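PDB 1Y56: sarcosine oxidase from Pyrococcus horikoshii, which probably oxidises L-proline as the beta subunit of an L-proline dehydrogenase complex that carries FAD and FMN. Local coordinates for residues V197-N202 with Y327-G332; S314-G319 with A331-H336; V112-I117 with S138-D143; R52-D57 with Y87-Y92. All blocks are in the same frame, centred on the assembly; numbering follows the deposited sequence.

Contact 1: V197-N202 with Y327-G332; sequences VVNATN and YYIAAG. With FAD (flavin-adenine dinucleotide), chain I.
Two parallel strands of the Rossmann-type FAD-binding sheet pair here, strand 197-199 with strand 327-331, whose short axes approach to 4.6 Å at 25°. The pairing rests on an alternating backbone ladder: Y328 N donates to V197 O (2.9 Å), N199 N to Y328 O (2.9 Å) and A330 N to N199 O (3.0 Å). On the sheet face that carries V197 and N199, V197 CG2 reaches the edge of the Y327 ring at CD1 (3.4 Å). Y327 and N199 both place CG anti to the backbone N, and their side chains run alongside each other; Y327 OH is hydrogen-bonded to N209 of helix 205-212. The other face carries V198 and Y328, which pack on I352 of helix 337-354. Past the end of strand 197-199, N202 rests its CB on A331 CB (3.7 Å). Its CG sits between the backbone N and the carbonyl carbon (chi1 76°), which puts the amide beside the pyrophosphate, OD1 lying 2.9 Å from FAD O3P, a proximity of two acceptors. A water donates to A330 O and to FAD O1P (2.6 Å) and accepts a weak bond from N202 N. A glycine here would probably open a gap over A331 and leave the pyrophosphate without its neighbouring side chain. Parallel strands whose C-terminal ends meet a dinucleotide's pyrophosphate are characteristic of the Rossmann-like fold of FAD-dependent oxidoreductases.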
# COMPACT_ATOMS: atom_id res chain seq x y z
N VAL B 197 -43.36 -15.11 25.70
CA VAL B 197 -42.82 -14.68 24.40
C VAL B 197 -43.50 -15.36 23.21
O VAL B 197 -43.91 -16.53 23.32
CB VAL B 197 -41.26 -14.80 24.29
CG1 VAL B 197 -40.59 -14.65 25.64
CG2 VAL B 197 -40.85 -16.09 23.66
N VAL B 198 -43.64 -14.62 22.11
CA VAL B 198 -44.21 -15.14 20.87
C VAL B 198 -43.20 -15.07 19.73
O VAL B 198 -42.71 -13.99 19.40
CB VAL B 198 -45.48 -14.38 20.43
CG1 VAL B 198 -45.97 -14.89 19.08
CG2 VAL B 198 -46.57 -14.52 21.47
N ASN B 199 -42.90 -16.23 19.14
CA ASN B 199 -42.00 -16.31 18.00
C ASN B 199 -42.75 -16.09 16.68
O ASN B 199 -43.44 -17.00 16.18
CB ASN B 199 -41.27 -17.66 18.00
CG ASN B 199 -40.35 -17.85 16.81
OD1 ASN B 199 -40.01 -18.98 16.47
ND2 ASN B 199 -39.93 -16.76 16.18
N ALA B 200 -42.61 -14.89 16.12
CA ALA B 200 -43.21 -14.57 14.83
C ALA B 200 -42.14 -14.08 13.86
O ALA B 200 -42.14 -12.91 13.45
CB ALA B 200 -44.32 -13.57 14.99
N THR B 201 -41.24 -14.97 13.49
CA THR B 201 -40.12 -14.60 12.65
C THR B 201 -40.08 -15.53 11.45
O THR B 201 -39.00 -15.99 11.06
CB THR B 201 -38.78 -14.72 13.44
OG1 THR B 201 -38.60 -16.06 13.90
CG2 THR B 201 -38.76 -13.78 14.64
N ASN B 202 -41.23 -15.81 10.83
CA ASN B 202 -41.33 -17.09 10.13
C ASN B 202 -40.04 -17.69 9.53
O ASN B 202 -39.54 -18.66 10.08
CB ASN B 202 -42.65 -17.32 9.33
CG ASN B 202 -42.73 -16.57 8.05
OD1 ASN B 202 -42.13 -15.51 7.91
ND2 ASN B 202 -43.50 -17.10 7.10
N TYR B 327 -43.99 -19.91 25.91
CA TYR B 327 -43.44 -19.80 24.58
C TYR B 327 -44.54 -20.13 23.59
O TYR B 327 -45.21 -21.16 23.71
CB TYR B 327 -42.27 -20.75 24.39
CG TYR B 327 -41.50 -20.54 23.11
CD1 TYR B 327 -40.73 -19.41 22.93
CD2 TYR B 327 -41.51 -21.49 22.09
CE1 TYR B 327 -40.00 -19.19 21.76
CE2 TYR B 327 -40.78 -21.29 20.91
CZ TYR B 327 -40.02 -20.13 20.76
OH TYR B 327 -39.28 -19.91 19.62
N TYR B 328 -44.73 -19.25 22.61
CA TYR B 328 -45.69 -19.50 21.54
C TYR B 328 -45.02 -19.37 20.20
O TYR B 328 -43.99 -18.72 20.05
CB TYR B 328 -46.86 -18.52 21.61
CG TYR B 328 -47.66 -18.59 22.88
CD1 TYR B 328 -47.20 -17.99 24.05
CD2 TYR B 328 -48.89 -19.23 22.91
CE1 TYR B 328 -47.94 -18.04 25.21
CE2 TYR B 328 -49.65 -19.28 24.06
CZ TYR B 328 -49.17 -18.69 25.22
OH TYR B 328 -49.92 -18.73 26.39
N ILE B 329 -45.62 -20.01 19.20
CA ILE B 329 -45.11 -19.91 17.87
C ILE B 329 -46.25 -19.57 16.91
O ILE B 329 -47.36 -20.11 17.04
CB ILE B 329 -44.31 -21.19 17.46
CG1 ILE B 329 -43.48 -20.95 16.19
CG2 ILE B 329 -45.24 -22.40 17.33
CD1 ILE B 329 -42.40 -21.99 15.92
N ALA B 330 -45.98 -18.65 15.99
CA ALA B 330 -46.84 -18.35 14.86
C ALA B 330 -45.95 -18.11 13.64
O ALA B 330 -45.63 -16.96 13.32
CB ALA B 330 -47.68 -17.12 15.14
N ALA B 331 -45.55 -19.20 12.98
CA ALA B 331 -44.54 -19.13 11.92
C ALA B 331 -44.65 -20.27 10.90
O ALA B 331 -45.13 -21.35 11.22
CB ALA B 331 -43.15 -19.11 12.54
N GLY B 332 -44.20 -20.01 9.68
CA GLY B 332 -44.19 -21.02 8.63
C GLY B 332 -45.42 -20.93 7.75
O GLY B 332 -46.07 -21.93 7.47
PA FAD I . -41.88 -11.56 8.10
O1A FAD I . -40.60 -12.09 7.51
O2A FAD I . -42.64 -10.50 7.34
O5B FAD I . -41.58 -11.09 9.60
C5B FAD I . -40.59 -11.73 10.39
C4B FAD I . -39.74 -10.62 10.99
O4B FAD I . -38.97 -11.15 12.06
C3B FAD I . -38.76 -10.02 9.99
O3B FAD I . -39.09 -8.64 9.75
C2B FAD I . -37.40 -10.17 10.65
O2B FAD I . -36.61 -8.99 10.63
C1B FAD I . -37.74 -10.45 12.09
N9A FAD I . -36.66 -11.20 12.77
C8A FAD I . -36.01 -12.29 12.34
N7A FAD I . -35.09 -12.63 13.27
C5A FAD I . -35.17 -11.74 14.27
C6A FAD I . -34.51 -11.59 15.49
N6A FAD I . -33.53 -12.45 15.85
N1A FAD I . -34.84 -10.56 16.29
C2A FAD I . -35.81 -9.69 15.95
N3A FAD I . -36.47 -9.81 14.79
C4A FAD I . -36.17 -10.84 13.95
N1 FAD I . -48.70 -14.01 1.45
C2 FAD I . -50.00 -13.77 1.19
O2 FAD I . -50.83 -13.97 2.10
N3 FAD I . -50.43 -13.33 -0.00
C4 FAD I . -49.59 -13.08 -1.02
O4 FAD I . -50.01 -12.66 -2.13
C4X FAD I . -48.23 -13.31 -0.85
N5 FAD I . -47.32 -13.10 -1.83
C5X FAD I . -46.00 -13.32 -1.60
C6 FAD I . -45.08 -13.09 -2.64
C7 FAD I . -43.72 -13.30 -2.45
C7M FAD I . -42.75 -13.04 -3.58
C8 FAD I . -43.27 -13.77 -1.20
C8M FAD I . -41.83 -14.02 -0.93
C9 FAD I . -44.17 -14.01 -0.17
C9A FAD I . -45.54 -13.79 -0.35
N10 FAD I . -46.39 -14.02 0.67
C10 FAD I . -47.78 -13.81 0.48
C1' FAD I . -45.89 -14.53 1.94
C2' FAD I . -45.95 -13.46 3.00
O2' FAD I . -44.98 -12.47 2.66
C3' FAD I . -45.55 -14.08 4.32
O3' FAD I . -46.40 -15.20 4.59
C4' FAD I . -45.69 -13.05 5.43
O4' FAD I . -44.89 -11.89 5.17
C5' FAD I . -45.28 -13.65 6.76
O5' FAD I . -45.24 -12.55 7.67
P FAD I . -44.36 -12.69 8.98
O1P FAD I . -44.66 -14.04 9.57
O2P FAD I . -44.56 -11.43 9.77
O3P FAD I . -42.88 -12.79 8.35
O HOH W 1 -44.13 -15.53 11.59

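Contact 2: S314-G319 with A331-H336; sequences SNPAIG and AGFSGH. With FAD (flavin-adenine dinucleotide), chain I.
A331 pairs with A317 as an antiparallel hydrogen-bonded pair: A317 N donates to A331 O (2.9 Å) and A331 N to A317 O (3.1 Å), both N-H groups aimed within 20° of straight. G332 follows with phi 95°, where a CB would be jammed against the carbonyl oxygen of A331 and would also point toward P316; its own O accepts a CA-H...O contact from P316 CA. The F333 side chain crosses those of P316 and I318 at about a right angle. The CD1-CE1 bond of its ring takes P316 CB (3.5 Å from CD1) and I318 CD1 (3.7 Å from CE1), while its opposite CD2-CE2 bond looks to FAD O1P, and M340 and V344 of helix 337-354 pack on the ring as well. From F333 to H336 the chain makes a type I' beta turn, H336 N donating to F333 O, which links the end of strand 327-331 of the FAD-binding sheet to helix 337-354 and delivers backbone to the isoalloxazine. S334 sends its OG back to G332 O (3.0 Å), the donor standing above the carbonyl plane, and the same OG lies against S314 CA. G335 sets its carbonyl oxygen beside the flavin atom C10. H336 has F333 O over one face of its imidazole and S314 O near the ring plane, 3.2 Å from CE1. A water in that plane joins NE2 to N315 OD1, which also bonds to N60, while N315 ND2 is hydrogen-bonded to D313 O; F55 meets the H336 ring in an edge-to-face contact.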
# COMPACT_ATOMS: atom_id res chain seq x y z
N SER B 314 -47.21 -27.28 4.17
CA SER B 314 -47.61 -25.93 3.78
C SER B 314 -48.61 -25.22 4.71
O SER B 314 -49.32 -24.33 4.26
CB SER B 314 -48.16 -25.93 2.35
OG SER B 314 -47.10 -26.08 1.42
N ASN B 315 -48.64 -25.62 5.98
CA ASN B 315 -49.44 -24.95 6.99
C ASN B 315 -48.54 -24.42 8.10
O ASN B 315 -47.53 -25.03 8.41
CB ASN B 315 -50.47 -25.90 7.60
CG ASN B 315 -51.69 -26.08 6.72
OD1 ASN B 315 -52.63 -25.29 6.76
ND2 ASN B 315 -51.68 -27.14 5.92
N PRO B 316 -48.90 -23.27 8.70
CA PRO B 316 -48.06 -22.75 9.76
C PRO B 316 -48.05 -23.60 11.02
O PRO B 316 -48.84 -24.54 11.15
CB PRO B 316 -48.70 -21.39 10.06
CG PRO B 316 -50.10 -21.53 9.59
CD PRO B 316 -50.04 -22.38 8.41
N ALA B 317 -47.14 -23.27 11.93
CA ALA B 317 -47.14 -23.78 13.29
C ALA B 317 -47.55 -22.64 14.19
O ALA B 317 -46.80 -21.67 14.38
CB ALA B 317 -45.78 -24.29 13.68
N ILE B 318 -48.76 -22.75 14.73
CA ILE B 318 -49.34 -21.73 15.57
C ILE B 318 -49.84 -22.43 16.80
O ILE B 318 -50.77 -23.23 16.73
CB ILE B 318 -50.48 -20.99 14.86
CG1 ILE B 318 -49.97 -20.37 13.54
CG2 ILE B 318 -51.10 -19.94 15.78
CD1 ILE B 318 -51.06 -19.93 12.58
N GLY B 319 -49.18 -22.18 17.92
CA GLY B 319 -49.59 -22.77 19.19
C GLY B 319 -48.69 -22.46 20.37
O GLY B 319 -47.65 -21.80 20.24
N ALA B 331 -45.55 -19.20 12.98
CA ALA B 331 -44.54 -19.13 11.92
C ALA B 331 -44.65 -20.27 10.90
O ALA B 331 -45.13 -21.35 11.22
CB ALA B 331 -43.15 -19.11 12.54
N GLY B 332 -44.20 -20.01 9.68
CA GLY B 332 -44.19 -21.02 8.63
C GLY B 332 -45.42 -20.93 7.75
O GLY B 332 -46.07 -21.93 7.47
N PHE B 333 -45.73 -19.73 7.28
CA PHE B 333 -46.99 -19.53 6.57
C PHE B 333 -46.95 -19.95 5.11
O PHE B 333 -47.96 -19.89 4.40
CB PHE B 333 -47.47 -18.10 6.76
CG PHE B 333 -47.82 -17.77 8.20
CD1 PHE B 333 -49.06 -18.13 8.72
CD2 PHE B 333 -46.91 -17.13 9.03
CE1 PHE B 333 -49.39 -17.84 10.06
CE2 PHE B 333 -47.23 -16.84 10.37
CZ PHE B 333 -48.48 -17.19 10.88
N SER B 334 -45.79 -20.43 4.68
CA SER B 334 -45.66 -21.13 3.40
C SER B 334 -46.31 -20.39 2.22
O SER B 334 -46.89 -21.02 1.34
CB SER B 334 -46.24 -22.55 3.51
OG SER B 334 -45.84 -23.18 4.72
N GLY B 335 -46.21 -19.06 2.21
CA GLY B 335 -46.55 -18.28 1.03
C GLY B 335 -47.87 -17.54 1.11
O GLY B 335 -48.18 -16.71 0.25
N HIS B 336 -48.66 -17.82 2.14
CA HIS B 336 -49.97 -17.22 2.28
C HIS B 336 -50.19 -16.72 3.70
O HIS B 336 -51.31 -16.69 4.20
CB HIS B 336 -51.05 -18.21 1.87
CG HIS B 336 -50.98 -19.52 2.59
ND1 HIS B 336 -50.46 -20.66 2.02
CD2 HIS B 336 -51.36 -19.87 3.84
CE1 HIS B 336 -50.52 -21.66 2.88
NE2 HIS B 336 -51.06 -21.20 4.00
PA FAD I . -41.88 -11.56 8.10
O1A FAD I . -40.60 -12.09 7.51
O2A FAD I . -42.64 -10.50 7.34
O5B FAD I . -41.58 -11.09 9.60
C5B FAD I . -40.59 -11.73 10.39
C4B FAD I . -39.74 -10.62 10.99
O4B FAD I . -38.97 -11.15 12.06
C3B FAD I . -38.76 -10.02 9.99
O3B FAD I . -39.09 -8.64 9.75
C2B FAD I . -37.40 -10.17 10.65
O2B FAD I . -36.61 -8.99 10.63
C1B FAD I . -37.74 -10.45 12.09
N9A FAD I . -36.66 -11.20 12.77
C8A FAD I . -36.01 -12.29 12.34
N7A FAD I . -35.09 -12.63 13.27
C5A FAD I . -35.17 -11.74 14.27
C6A FAD I . -34.51 -11.59 15.49
N6A FAD I . -33.53 -12.45 15.85
N1A FAD I . -34.84 -10.56 16.29
C2A FAD I . -35.81 -9.69 15.95
N3A FAD I . -36.47 -9.81 14.79
C4A FAD I . -36.17 -10.84 13.95
N1 FAD I . -48.70 -14.01 1.45
C2 FAD I . -50.00 -13.77 1.19
O2 FAD I . -50.83 -13.97 2.10
N3 FAD I . -50.43 -13.33 -0.00
C4 FAD I . -49.59 -13.08 -1.02
O4 FAD I . -50.01 -12.66 -2.13
C4X FAD I . -48.23 -13.31 -0.85
N5 FAD I . -47.32 -13.10 -1.83
C5X FAD I . -46.00 -13.32 -1.60
C6 FAD I . -45.08 -13.09 -2.64
C7 FAD I . -43.72 -13.30 -2.45
C7M FAD I . -42.75 -13.04 -3.58
C8 FAD I . -43.27 -13.77 -1.20
C8M FAD I . -41.83 -14.02 -0.93
C9 FAD I . -44.17 -14.01 -0.17
C9A FAD I . -45.54 -13.79 -0.35
N10 FAD I . -46.39 -14.02 0.67
C10 FAD I . -47.78 -13.81 0.48
C1' FAD I . -45.89 -14.53 1.94
C2' FAD I . -45.95 -13.46 3.00
O2' FAD I . -44.98 -12.47 2.66
C3' FAD I . -45.55 -14.08 4.32
O3' FAD I . -46.40 -15.20 4.59
C4' FAD I . -45.69 -13.05 5.43
O4' FAD I . -44.89 -11.89 5.17
C5' FAD I . -45.28 -13.65 6.76
O5' FAD I . -45.24 -12.55 7.67
P FAD I . -44.36 -12.69 8.98
O1P FAD I . -44.66 -14.04 9.57
O2P FAD I . -44.56 -11.43 9.77
O3P FAD I . -42.88 -12.79 8.35
O HOH W 2 -52.22 -22.53 6.25

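Contact 3: V112-I117 with S138-D143; sequences VPTKLI and SWNPTD
K115 and W139 form an antiparallel hydrogen-bonded pair, K115 N donating to W139 O (2.8 Å) and W139 N to K115 O (2.9 Å). Their side chains leave the same face of the sheet and run side by side; the lysine chain bends at chi3 (-74°), which brings CE into the indole plane, 3.6 Å from the edge atom CD1. I117 adds CD1 against W139 CB (3.8 Å), and P141 N lies over one face of the indole. T114 CG2 packs on W139 O and on S138 OG (3.5 Å from the latter).

One shell out, hydrogen bonds fix these residues: Q107 of helix 94-109 takes T114 OG1, and Q54 takes S138 OG. I104 of the same helix packs on T114 and S138. On its other side, strand 136-140 is joined to strand 87-91 by a backbone bond between S138 and F89. The short axes of 115-117 and 138-140 run at 132° to each other, and the bridges cover two residue pairs, K115-W139 and L116-S138. Strand 115-117 is the outermost strand, within this chain, of a large mixed sheet like that of the substrate domain in sarcosine oxidase-type flavoenzymes.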
# COMPACT_ATOMS: atom_id res chain seq x y z
N VAL B 112 -68.11 -19.61 2.52
CA VAL B 112 -67.34 -18.92 1.50
C VAL B 112 -68.02 -19.21 0.16
O VAL B 112 -67.85 -20.30 -0.40
CB VAL B 112 -65.86 -19.33 1.52
CG1 VAL B 112 -65.13 -18.83 0.27
CG2 VAL B 112 -65.20 -18.81 2.79
N PRO B 113 -68.80 -18.23 -0.34
CA PRO B 113 -69.68 -18.46 -1.48
C PRO B 113 -68.94 -18.41 -2.82
O PRO B 113 -69.22 -17.54 -3.64
CB PRO B 113 -70.70 -17.31 -1.36
CG PRO B 113 -69.95 -16.21 -0.74
CD PRO B 113 -68.86 -16.83 0.12
N THR B 114 -68.02 -19.34 -3.04
CA THR B 114 -67.31 -19.45 -4.31
C THR B 114 -68.22 -20.08 -5.37
O THR B 114 -69.01 -20.98 -5.05
CB THR B 114 -66.02 -20.29 -4.15
OG1 THR B 114 -65.31 -19.85 -2.98
CG2 THR B 114 -65.12 -20.16 -5.37
N LYS B 115 -68.13 -19.62 -6.61
CA LYS B 115 -68.85 -20.24 -7.73
C LYS B 115 -67.87 -20.86 -8.72
O LYS B 115 -66.80 -20.30 -8.97
CB LYS B 115 -69.69 -19.21 -8.52
CG LYS B 115 -70.42 -18.16 -7.69
CD LYS B 115 -71.28 -17.28 -8.57
CE LYS B 115 -70.47 -16.30 -9.38
NZ LYS B 115 -71.32 -15.38 -10.18
N LEU B 116 -68.25 -22.00 -9.28
CA LEU B 116 -67.60 -22.49 -10.49
C LEU B 116 -68.18 -21.67 -11.65
O LEU B 116 -69.40 -21.55 -11.77
CB LEU B 116 -67.92 -23.97 -10.70
CG LEU B 116 -66.93 -24.99 -11.29
CD1 LEU B 116 -67.64 -25.92 -12.28
CD2 LEU B 116 -65.75 -24.32 -11.95
N ILE B 117 -67.34 -21.08 -12.48
CA ILE B 117 -67.89 -20.27 -13.55
C ILE B 117 -67.41 -20.60 -14.95
O ILE B 117 -66.49 -21.39 -15.16
CB ILE B 117 -67.73 -18.75 -13.32
CG1 ILE B 117 -66.24 -18.34 -13.36
CG2 ILE B 117 -68.48 -18.30 -12.04
CD1 ILE B 117 -66.01 -16.89 -13.71
N SER B 138 -62.70 -21.00 -11.22
CA SER B 138 -63.19 -20.87 -9.87
C SER B 138 -63.15 -19.39 -9.51
O SER B 138 -62.10 -18.74 -9.60
CB SER B 138 -62.34 -21.67 -8.91
OG SER B 138 -62.91 -21.64 -7.63
N TRP B 139 -64.30 -18.86 -9.11
CA TRP B 139 -64.45 -17.44 -8.86
C TRP B 139 -65.06 -17.17 -7.50
O TRP B 139 -66.08 -17.75 -7.16
CB TRP B 139 -65.33 -16.83 -9.95
CG TRP B 139 -65.80 -15.43 -9.67
CD1 TRP B 139 -67.08 -15.04 -9.44
CD2 TRP B 139 -65.00 -14.25 -9.60
NE1 TRP B 139 -67.13 -13.68 -9.23
CE2 TRP B 139 -65.86 -13.17 -9.32
CE3 TRP B 139 -63.63 -13.99 -9.75
CZ2 TRP B 139 -65.41 -11.85 -9.18
CZ3 TRP B 139 -63.18 -12.68 -9.61
CH2 TRP B 139 -64.06 -11.63 -9.33
N ASN B 140 -64.42 -16.31 -6.71
CA ASN B 140 -65.06 -15.78 -5.50
C ASN B 140 -64.89 -14.26 -5.45
O ASN B 140 -63.76 -13.76 -5.41
CB ASN B 140 -64.52 -16.43 -4.23
CG ASN B 140 -65.23 -15.94 -2.97
OD1 ASN B 140 -66.10 -16.61 -2.43
ND2 ASN B 140 -64.87 -14.76 -2.51
N PRO B 141 -66.02 -13.53 -5.42
CA PRO B 141 -65.94 -12.07 -5.48
C PRO B 141 -65.54 -11.39 -4.17
O PRO B 141 -65.25 -10.20 -4.18
CB PRO B 141 -67.36 -11.66 -5.91
CG PRO B 141 -68.25 -12.76 -5.42
CD PRO B 141 -67.41 -14.02 -5.32
N THR B 142 -65.49 -12.11 -3.05
CA THR B 142 -65.08 -11.50 -1.78
C THR B 142 -63.61 -11.69 -1.40
O THR B 142 -63.19 -11.25 -0.33
CB THR B 142 -65.98 -11.93 -0.61
OG1 THR B 142 -66.06 -13.35 -0.56
CG2 THR B 142 -67.36 -11.36 -0.77
N ASP B 143 -62.82 -12.33 -2.27
CA ASP B 143 -61.36 -12.31 -2.14
C ASP B 143 -60.86 -10.97 -2.68
O ASP B 143 -61.54 -10.31 -3.47
CB ASP B 143 -60.70 -13.46 -2.91
CG ASP B 143 -61.11 -14.84 -2.38
OD1 ASP B 143 -61.15 -15.79 -3.20
OD2 ASP B 143 -61.37 -15.00 -1.17

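Contact 4: R52-D57 with Y87-Y92; sequences RQQFND and YLFLLY
The Y87 ring carries R52 CG over one face, a CH-pi contact 3.3 Å from the ring centroid and 14° off the normal. R52 CD then reaches the edge of F89, 3.8 Å from CZ. The guanidinium itself is turned 79° from the F89 plane and lies against F55, whose ring has R52 NH2 above its centre. In its own plane the guanidinium meets Q54 O: NH2 donates to it at 3.2 Å, from above the carbonyl plane, and this bond helps to set the group's rotation. Bends at chi2 and chi3 fold the arginine chain back to this carbonyl. A water accepts from R52 NH1 (2.7 Å) and is also hydrogen-bonded to Y87 OH, which has a further partner in G50 O.

R52-D57 is the loop before helix 58-78, whose N-cap is D57, and it packs here on strand 87-91 of the large mixed sheet, with the FAD about 5 Å from the Y87 side chain. Q54 sits at the centre of an inverse gamma turn and extends its chain past F89 in the opposite direction, OE1 3.3 Å from CD2. Its amide makes only a weak bond across the contact, NE2 to Y87 O (3.4 Å); the stronger partner of OE1 is S138, and NE2 also bonds to D143 OD1. A leucine in place of Y87 would probably leave R52 CG without a flat surface to lie on and G50 O without its hydroxyl partner. F89 also meets the ring of F100, the planes about 45° apart.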
# COMPACT_ATOMS: atom_id res chain seq x y z
N ARG B 52 -57.21 -14.36 0.25
CA ARG B 52 -57.95 -15.41 -0.40
C ARG B 52 -58.67 -16.26 0.64
O ARG B 52 -58.14 -16.49 1.73
CB ARG B 52 -56.95 -16.28 -1.14
CG ARG B 52 -57.48 -17.10 -2.25
CD ARG B 52 -56.77 -18.47 -2.33
NE ARG B 52 -55.32 -18.43 -2.06
CZ ARG B 52 -54.61 -19.47 -1.62
NH1 ARG B 52 -53.31 -19.32 -1.41
NH2 ARG B 52 -55.19 -20.64 -1.38
N GLN B 53 -59.88 -16.73 0.30
CA GLN B 53 -60.61 -17.68 1.16
C GLN B 53 -60.76 -19.05 0.48
O GLN B 53 -61.32 -19.97 1.07
CB GLN B 53 -62.00 -17.14 1.53
CG GLN B 53 -62.01 -15.84 2.30
CD GLN B 53 -63.31 -15.08 2.13
OE1 GLN B 53 -64.14 -15.04 3.05
NE2 GLN B 53 -63.52 -14.49 0.95
N GLN B 54 -60.28 -19.17 -0.76
CA GLN B 54 -60.38 -20.40 -1.53
C GLN B 54 -59.27 -21.39 -1.16
O GLN B 54 -58.26 -21.53 -1.85
CB GLN B 54 -60.41 -20.12 -3.03
CG GLN B 54 -61.64 -19.34 -3.47
CD GLN B 54 -61.67 -19.09 -4.97
OE1 GLN B 54 -61.76 -20.02 -5.76
NE2 GLN B 54 -61.59 -17.82 -5.36
N PHE B 55 -59.48 -22.06 -0.03
CA PHE B 55 -58.61 -23.12 0.47
C PHE B 55 -59.38 -24.45 0.41
O PHE B 55 -60.54 -24.47 -0.02
CB PHE B 55 -58.14 -22.78 1.88
CG PHE B 55 -57.08 -21.72 1.91
CD1 PHE B 55 -57.41 -20.37 1.72
CD2 PHE B 55 -55.74 -22.06 2.09
CE1 PHE B 55 -56.42 -19.37 1.73
CE2 PHE B 55 -54.75 -21.08 2.11
CZ PHE B 55 -55.08 -19.74 1.92
N ASN B 56 -58.76 -25.54 0.84
CA ASN B 56 -59.27 -26.87 0.52
C ASN B 56 -59.57 -27.73 1.72
O ASN B 56 -59.65 -28.96 1.61
CB ASN B 56 -58.27 -27.57 -0.38
CG ASN B 56 -57.94 -26.73 -1.57
OD1 ASN B 56 -58.84 -26.12 -2.16
ND2 ASN B 56 -56.66 -26.65 -1.93
N ASP B 57 -59.74 -27.08 2.86
CA ASP B 57 -60.00 -27.78 4.10
C ASP B 57 -60.70 -26.82 5.02
O ASP B 57 -60.60 -25.60 4.89
CB ASP B 57 -58.69 -28.24 4.71
CG ASP B 57 -57.71 -27.11 4.88
OD1 ASP B 57 -57.65 -26.57 6.02
OD2 ASP B 57 -57.03 -26.75 3.87
N TYR B 87 -60.69 -13.44 -6.61
CA TYR B 87 -59.61 -14.33 -7.03
C TYR B 87 -60.20 -15.22 -8.08
O TYR B 87 -61.32 -15.69 -7.94
CB TYR B 87 -59.21 -15.25 -5.89
CG TYR B 87 -57.82 -15.10 -5.29
CD1 TYR B 87 -56.90 -16.14 -5.41
CD2 TYR B 87 -57.46 -13.98 -4.55
CE1 TYR B 87 -55.64 -16.05 -4.83
CE2 TYR B 87 -56.19 -13.88 -3.95
CZ TYR B 87 -55.30 -14.92 -4.10
OH TYR B 87 -54.05 -14.85 -3.53
N LEU B 88 -59.42 -15.50 -9.12
CA LEU B 88 -59.91 -16.22 -10.27
C LEU B 88 -58.97 -17.38 -10.60
O LEU B 88 -57.87 -17.17 -11.10
CB LEU B 88 -59.97 -15.26 -11.44
CG LEU B 88 -60.77 -15.64 -12.67
CD1 LEU B 88 -62.26 -15.66 -12.32
CD2 LEU B 88 -60.47 -14.63 -13.75
N PHE B 89 -59.39 -18.60 -10.28
CA PHE B 89 -58.60 -19.79 -10.60
C PHE B 89 -59.00 -20.30 -11.98
O PHE B 89 -60.11 -20.79 -12.15
CB PHE B 89 -58.86 -20.87 -9.57
CG PHE B 89 -58.20 -20.63 -8.23
CD1 PHE B 89 -56.97 -21.20 -7.93
CD2 PHE B 89 -58.84 -19.87 -7.25
CE1 PHE B 89 -56.38 -20.99 -6.69
CE2 PHE B 89 -58.25 -19.66 -6.01
CZ PHE B 89 -57.03 -20.22 -5.72
N LEU B 90 -58.11 -20.20 -12.96
CA LEU B 90 -58.43 -20.72 -14.30
C LEU B 90 -58.27 -22.24 -14.37
O LEU B 90 -57.25 -22.77 -13.96
CB LEU B 90 -57.55 -20.08 -15.37
CG LEU B 90 -57.48 -18.56 -15.46
CD1 LEU B 90 -56.37 -18.16 -16.42
CD2 LEU B 90 -58.83 -18.00 -15.87
N LEU B 91 -59.27 -22.92 -14.92
CA LEU B 91 -59.24 -24.38 -15.08
C LEU B 91 -59.22 -24.79 -16.55
O LEU B 91 -59.83 -24.13 -17.40
CB LEU B 91 -60.46 -24.99 -14.39
CG LEU B 91 -60.61 -25.09 -12.86
CD1 LEU B 91 -59.64 -24.25 -12.03
CD2 LEU B 91 -62.04 -24.73 -12.50
N TYR B 92 -58.53 -25.89 -16.85
CA TYR B 92 -58.31 -26.31 -18.25
C TYR B 92 -58.72 -27.73 -18.59
O TYR B 92 -58.78 -28.06 -19.77
CB TYR B 92 -56.85 -26.12 -18.65
CG TYR B 92 -56.32 -24.76 -18.36
CD1 TYR B 92 -56.28 -23.79 -19.35
CD2 TYR B 92 -55.85 -24.43 -17.08
CE1 TYR B 92 -55.77 -22.52 -19.08
CE2 TYR B 92 -55.36 -23.17 -16.81
CZ TYR B 92 -55.31 -22.23 -17.81
OH TYR B 92 -54.82 -20.98 -17.55
O HOH W 3 -52.27 -17.19 -2.67

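From the N terminus, contact 4 closes first, around helix 58-78, joining loop 52-57 to strand 87-91. Contact 3 follows in series, bringing strand 115-117 to strand 136-140. The two lie 8 Å apart between centres and share one sheet, joined further by a bond from Q53 to D143. Contact 1 opens later and spans 124 intervening residues; contact 2 crosses it, starting within that loop and ending beyond, with A331 and G332 common to both. These two tie the FAD-binding sheet to the cofactor. Contact 2 touches contact 4 through H336, so the loops beside the two sheets meet there.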